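Local coordinates for protein SPCU (Pseudomonas aeruginosa, PDB 4AKX) that binds the phospholipase toxin ExoU and probably serves as its chaperone for type III secretion, at residues L41-L46 and R83-A88; L71-L76 and N101-R106. All blocks are in the same frame, centred on the assembly; numbering follows the deposited sequence.

Contact 1: L41-L46 and R83-A88; sequences LFVVEL and RLVLWA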
# COMPACT_ATOMS: atom_id res chain seq x y z
N LEU A 41 -12.43 -4.45 -16.50
CA LEU A 41 -11.74 -4.14 -15.29
C LEU A 41 -12.73 -3.50 -14.33
O LEU A 41 -13.18 -2.38 -14.59
CB LEU A 41 -10.67 -3.11 -15.62
CG LEU A 41 -9.38 -2.97 -14.81
CD1 LEU A 41 -8.68 -1.67 -15.16
CD2 LEU A 41 -9.66 -3.00 -13.34
N PHE A 42 -13.08 -4.20 -13.23
CA PHE A 42 -13.96 -3.57 -12.22
C PHE A 42 -13.11 -2.86 -11.21
O PHE A 42 -12.05 -3.37 -10.85
CB PHE A 42 -14.89 -4.56 -11.49
CG PHE A 42 -15.73 -5.43 -12.41
CD1 PHE A 42 -15.95 -5.07 -13.73
CD2 PHE A 42 -16.30 -6.60 -11.93
CE1 PHE A 42 -16.68 -5.88 -14.57
CE2 PHE A 42 -17.04 -7.41 -12.77
CZ PHE A 42 -17.22 -7.04 -14.09
N VAL A 43 -13.60 -1.73 -10.72
CA VAL A 43 -12.84 -0.82 -9.88
C VAL A 43 -13.79 -0.12 -8.92
O VAL A 43 -14.89 0.28 -9.29
CB VAL A 43 -12.20 0.31 -10.71
CG1 VAL A 43 -11.58 1.35 -9.81
CG2 VAL A 43 -11.18 -0.24 -11.69
N VAL A 44 -13.35 0.10 -7.70
CA VAL A 44 -14.12 0.85 -6.74
C VAL A 44 -13.22 1.91 -6.10
O VAL A 44 -12.03 1.69 -5.86
CB VAL A 44 -14.79 -0.09 -5.72
CG1 VAL A 44 -15.19 0.64 -4.45
CG2 VAL A 44 -16.00 -0.71 -6.36
N GLU A 45 -13.77 3.09 -5.91
CA GLU A 45 -13.00 4.24 -5.55
C GLU A 45 -13.14 4.42 -4.04
O GLU A 45 -14.22 4.23 -3.49
CB GLU A 45 -13.54 5.45 -6.32
CG GLU A 45 -12.87 6.78 -5.98
CD GLU A 45 -13.70 7.70 -5.08
OE1 GLU A 45 -14.94 7.54 -4.98
OE2 GLU A 45 -13.11 8.63 -4.49
N LEU A 46 -12.06 4.78 -3.37
CA LEU A 46 -12.10 5.02 -1.95
C LEU A 46 -11.68 6.43 -1.53
O LEU A 46 -11.47 6.67 -0.35
CB LEU A 46 -11.24 3.98 -1.24
CG LEU A 46 -11.87 2.59 -1.05
CD1 LEU A 46 -10.84 1.55 -0.65
CD2 LEU A 46 -12.99 2.64 -0.01
N ARG A 83 -5.45 8.41 -6.13
CA ARG A 83 -6.77 7.98 -5.68
C ARG A 83 -6.71 6.53 -5.37
O ARG A 83 -6.27 5.72 -6.19
CB ARG A 83 -7.80 8.21 -6.76
CG ARG A 83 -9.23 8.08 -6.26
CD ARG A 83 -10.26 8.37 -7.36
NE ARG A 83 -10.14 9.73 -7.82
CZ ARG A 83 -10.52 10.76 -7.10
NH1 ARG A 83 -11.02 10.56 -5.89
NH2 ARG A 83 -10.38 11.99 -7.57
N LEU A 84 -7.16 6.20 -4.15
CA LEU A 84 -7.07 4.84 -3.60
C LEU A 84 -8.19 3.96 -4.11
O LEU A 84 -9.37 4.31 -4.03
CB LEU A 84 -7.09 4.88 -2.08
CG LEU A 84 -6.16 3.83 -1.50
CD1 LEU A 84 -6.06 4.07 -0.02
CD2 LEU A 84 -6.70 2.44 -1.76
N VAL A 85 -7.83 2.82 -4.67
CA VAL A 85 -8.71 2.09 -5.56
C VAL A 85 -8.65 0.60 -5.24
O VAL A 85 -7.58 0.07 -4.90
CB VAL A 85 -8.28 2.31 -7.02
CG1 VAL A 85 -8.91 1.26 -7.91
CG2 VAL A 85 -8.66 3.69 -7.49
N LEU A 86 -9.80 -0.05 -5.29
CA LEU A 86 -9.82 -1.47 -5.20
C LEU A 86 -10.20 -1.88 -6.57
O LEU A 86 -11.06 -1.26 -7.16
CB LEU A 86 -10.91 -1.90 -4.27
CG LEU A 86 -10.60 -1.76 -2.80
CD1 LEU A 86 -11.88 -1.76 -1.97
CD2 LEU A 86 -9.71 -2.90 -2.37
N TRP A 87 -9.56 -2.90 -7.11
CA TRP A 87 -9.94 -3.34 -8.44
C TRP A 87 -9.77 -4.79 -8.61
O TRP A 87 -9.05 -5.41 -7.83
CB TRP A 87 -9.13 -2.62 -9.51
CG TRP A 87 -7.65 -2.92 -9.48
CD1 TRP A 87 -6.69 -2.30 -8.68
CD2 TRP A 87 -6.92 -3.85 -10.30
NE1 TRP A 87 -5.43 -2.79 -8.95
CE2 TRP A 87 -5.49 -3.71 -9.91
CE3 TRP A 87 -7.25 -4.76 -11.27
CZ2 TRP A 87 -4.49 -4.47 -10.49
CZ3 TRP A 87 -6.21 -5.53 -11.86
CH2 TRP A 87 -4.88 -5.39 -11.47
N ALA A 88 -10.46 -5.35 -9.60
CA ALA A 88 -10.26 -6.73 -10.03
C ALA A 88 -10.38 -6.74 -11.50
O ALA A 88 -10.81 -5.76 -12.09
CB ALA A 88 -11.31 -7.66 -9.42

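Contact 2: L71-L76 and N101-R106; sequences LAPVKL and NRLHDR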
# COMPACT_ATOMS: atom_id res chain seq x y z
N LEU A 71 -10.02 -11.16 0.56
CA LEU A 71 -10.60 -10.41 -0.57
C LEU A 71 -10.09 -10.83 -1.92
O LEU A 71 -10.43 -10.21 -2.93
CB LEU A 71 -10.42 -8.91 -0.42
CG LEU A 71 -11.11 -8.28 0.78
CD1 LEU A 71 -10.80 -6.80 0.86
CD2 LEU A 71 -12.61 -8.51 0.76
N ALA A 72 -9.23 -11.85 -1.96
CA ALA A 72 -8.61 -12.20 -3.23
C ALA A 72 -9.67 -12.56 -4.28
O ALA A 72 -10.71 -13.14 -3.94
CB ALA A 72 -7.61 -13.32 -3.04
N PRO A 73 -9.44 -12.21 -5.56
CA PRO A 73 -8.24 -11.56 -6.08
C PRO A 73 -8.26 -10.03 -6.15
O PRO A 73 -7.38 -9.46 -6.79
CB PRO A 73 -8.16 -12.10 -7.50
CG PRO A 73 -9.58 -12.34 -7.87
CD PRO A 73 -10.23 -12.85 -6.63
N VAL A 74 -9.21 -9.38 -5.48
CA VAL A 74 -9.28 -7.90 -5.51
C VAL A 74 -7.98 -7.29 -5.00
O VAL A 74 -7.45 -7.74 -3.98
CB VAL A 74 -10.36 -7.39 -4.55
CG1 VAL A 74 -10.05 -5.96 -4.12
CG2 VAL A 74 -11.76 -7.52 -5.17
N LYS A 75 -7.50 -6.25 -5.68
CA LYS A 75 -6.28 -5.55 -5.26
C LYS A 75 -6.50 -4.12 -4.85
O LYS A 75 -7.45 -3.48 -5.29
CB LYS A 75 -5.23 -5.64 -6.32
CG LYS A 75 -4.70 -7.06 -6.45
CD LYS A 75 -4.12 -7.29 -7.84
CE LYS A 75 -4.73 -8.52 -8.51
NZ LYS A 75 -5.98 -8.16 -9.23
N LEU A 76 -5.63 -3.63 -3.99
CA LEU A 76 -5.67 -2.27 -3.55
C LEU A 76 -4.50 -1.54 -4.16
O LEU A 76 -3.37 -2.06 -4.14
CB LEU A 76 -5.57 -2.24 -2.04
CG LEU A 76 -6.02 -0.94 -1.41
CD1 LEU A 76 -6.40 -1.18 0.03
CD2 LEU A 76 -4.85 -0.01 -1.48
N ASN A 101 -20.30 -11.92 -9.96
CA ASN A 101 -20.98 -11.64 -8.71
C ASN A 101 -20.09 -11.69 -7.49
O ASN A 101 -20.25 -10.86 -6.58
CB ASN A 101 -22.18 -12.53 -8.56
CG ASN A 101 -23.33 -12.01 -9.31
OD1 ASN A 101 -23.43 -10.81 -9.52
ND2 ASN A 101 -24.17 -12.89 -9.81
N ARG A 102 -19.14 -12.63 -7.47
CA ARG A 102 -18.12 -12.66 -6.42
C ARG A 102 -17.22 -11.42 -6.41
O ARG A 102 -17.17 -10.70 -5.42
CB ARG A 102 -17.29 -13.94 -6.49
CG ARG A 102 -17.89 -15.07 -5.67
CD ARG A 102 -16.90 -16.22 -5.47
NE ARG A 102 -16.89 -17.15 -6.61
CZ ARG A 102 -17.90 -17.96 -6.93
NH1 ARG A 102 -19.03 -17.96 -6.24
NH2 ARG A 102 -17.77 -18.77 -7.98
N LEU A 103 -16.51 -11.18 -7.51
CA LEU A 103 -15.70 -9.97 -7.61
C LEU A 103 -16.46 -8.81 -7.01
O LEU A 103 -16.00 -8.17 -6.07
CB LEU A 103 -15.32 -9.66 -9.06
CG LEU A 103 -14.35 -10.61 -9.78
CD1 LEU A 103 -14.19 -10.24 -11.24
CD2 LEU A 103 -13.00 -10.65 -9.08
N HIS A 104 -17.66 -8.56 -7.51
CA HIS A 104 -18.40 -7.41 -7.08
C HIS A 104 -18.50 -7.36 -5.57
O HIS A 104 -18.16 -6.34 -4.96
CB HIS A 104 -19.76 -7.39 -7.71
CG HIS A 104 -20.44 -6.06 -7.63
ND1 HIS A 104 -21.58 -5.80 -8.29
CD2 HIS A 104 -20.11 -4.90 -6.93
CE1 HIS A 104 -21.97 -4.53 -8.03
NE2 HIS A 104 -21.06 -3.98 -7.21
N ASP A 105 -18.91 -8.48 -4.96
CA ASP A 105 -19.10 -8.52 -3.50
C ASP A 105 -17.83 -8.29 -2.69
O ASP A 105 -17.87 -7.74 -1.58
CB ASP A 105 -19.73 -9.83 -3.05
CG ASP A 105 -21.23 -9.74 -2.92
OD1 ASP A 105 -21.80 -8.67 -3.29
OD2 ASP A 105 -21.84 -10.72 -2.47
N ARG A 106 -16.71 -8.75 -3.24
CA ARG A 106 -15.45 -8.63 -2.56
C ARG A 106 -15.02 -7.19 -2.61
O ARG A 106 -14.52 -6.66 -1.62
CB ARG A 106 -14.42 -9.55 -3.18
CG ARG A 106 -14.52 -10.97 -2.67
CD ARG A 106 -14.20 -11.97 -3.75
NE ARG A 106 -14.18 -13.34 -3.24
CZ ARG A 106 -13.74 -14.39 -3.93
NH1 ARG A 106 -13.28 -14.23 -5.17
NH2 ARG A 106 -13.75 -15.60 -3.39

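Contact 1: L41-L46 and R83-A88
Val-43 and Val-85 meet diagonally on one face of an antiparallel strand pair, CG1 of Val-43 lying 3.3 Å from CG1 of Val-85. The valine branches divide the work. Val-43 holds CG1 anti to its backbone N (chi1 172°), which places it against Val-85, while CG2 turns to the CB of Trp-87, 3.8 Å away. The Trp-87 indole turns away from segment 41-46, and Leu-41 fills the angle between ring and backbone: its CD2 is 3.6 Å from CE3 of Trp-87 and also lies against the carbonyl of Ala-88. At the far end of this face Glu-45 crosses Arg-83 aslant. The two chains pack through their methylenes, CG of Glu-45 to CD of Arg-83 at 3.4 Å, and a bend at each side chain brings OE2 of Glu-45 to NH1 of Arg-83 at 3.2 Å, with the charged planes 65° apart. The hydrogen bond within this salt bridge is weak, bent to 127° at the hydrogen. On the other face, to which Val-44 also points, Leu-46 reaches along the sheet to set CD1 3.7 Å from CD1 of Leu-86. Between the two layers the backbones form an antiparallel ladder: Val-44 and Leu-86 exchange two nearly straight hydrogen bonds, Leu-46 N binds Leu-84 O, and Phe-42 pairs with Ala-88 through one firm bond and one weak one. The Val-43 face receives Ser-3 and Arg-5 of ExoU, Arg-83 gains a salt bridge to Glu-609 of ExoU, and Trp-87 NE1 is hydrogen-bonded to Asn-65 O of the second subunit. These strands, 39-48 and 83-91, lie between strands 31-35 and 75-78. Helix 97-118 covers the face of Phe-42, Val-44 and Leu-46, touching them through Leu-107 and His-111.

Contact 2: L71-L76 and N101-R106
Loop-to-helix packing joins the turn 71-74, just ahead of strand 75-78, to helix 97-118, with Arg-106 as the main helical partner. Ala-72 and Pro-73, linked by a cis peptide, occupy the corners of a turn with the backbone angles of type VIa, closed by Val-74 N to Leu-71 O at 2.9 Å. The turn presents Ala-72 O to the Arg-106 guanidinium from above, 3.0 Å over one face and offset toward its rim; the angle is too poor for a hydrogen bond to NH1. CD of Arg-102 lies against the opposite face, flanking the flat group from the helix itself. Around this polar centre the packing is largely apolar. Pro-73 sets its ring across Leu-103 at about a right angle, CG to CD2 4.0 Å, and Val-74 lays CG2 against CB of Arg-106 at 3.9 Å. CD2 of Leu-71 lies 3.6 Å from O of Arg-106. On the side remote from the helix, Lys-75 folds back to bond NZ to Pro-73 O. Leu-71 continues along the helix to Glu-109 and Arg-113, while Val-74 reaches Leu-107 and, in strand 83-91, Leu-86.

Contact 1 is a buried piece of the central sheet, whereas contact 2 is partly buried and grades from Val-74, Leu-71 and Leu-103 inside to Pro-73 at the surface. Backbone hydrogen bonds dominate the first; the second relies on side-chain packing and a carbonyl over a guanidinium. Strand 83-91 joins them: Trp-87 O receives a probable hydrogen bond from Lys-75 N (2.8 Å), and Lys-75 also makes a cation-pi contact with the indole. Beneath helix 97-118 their apolar faces merge, Ala-88 CB meeting Leu-103 CD2 at 3.5 Å. Both touch the second subunit and ExoU, but the ExoU salt bridge belongs to 83-88.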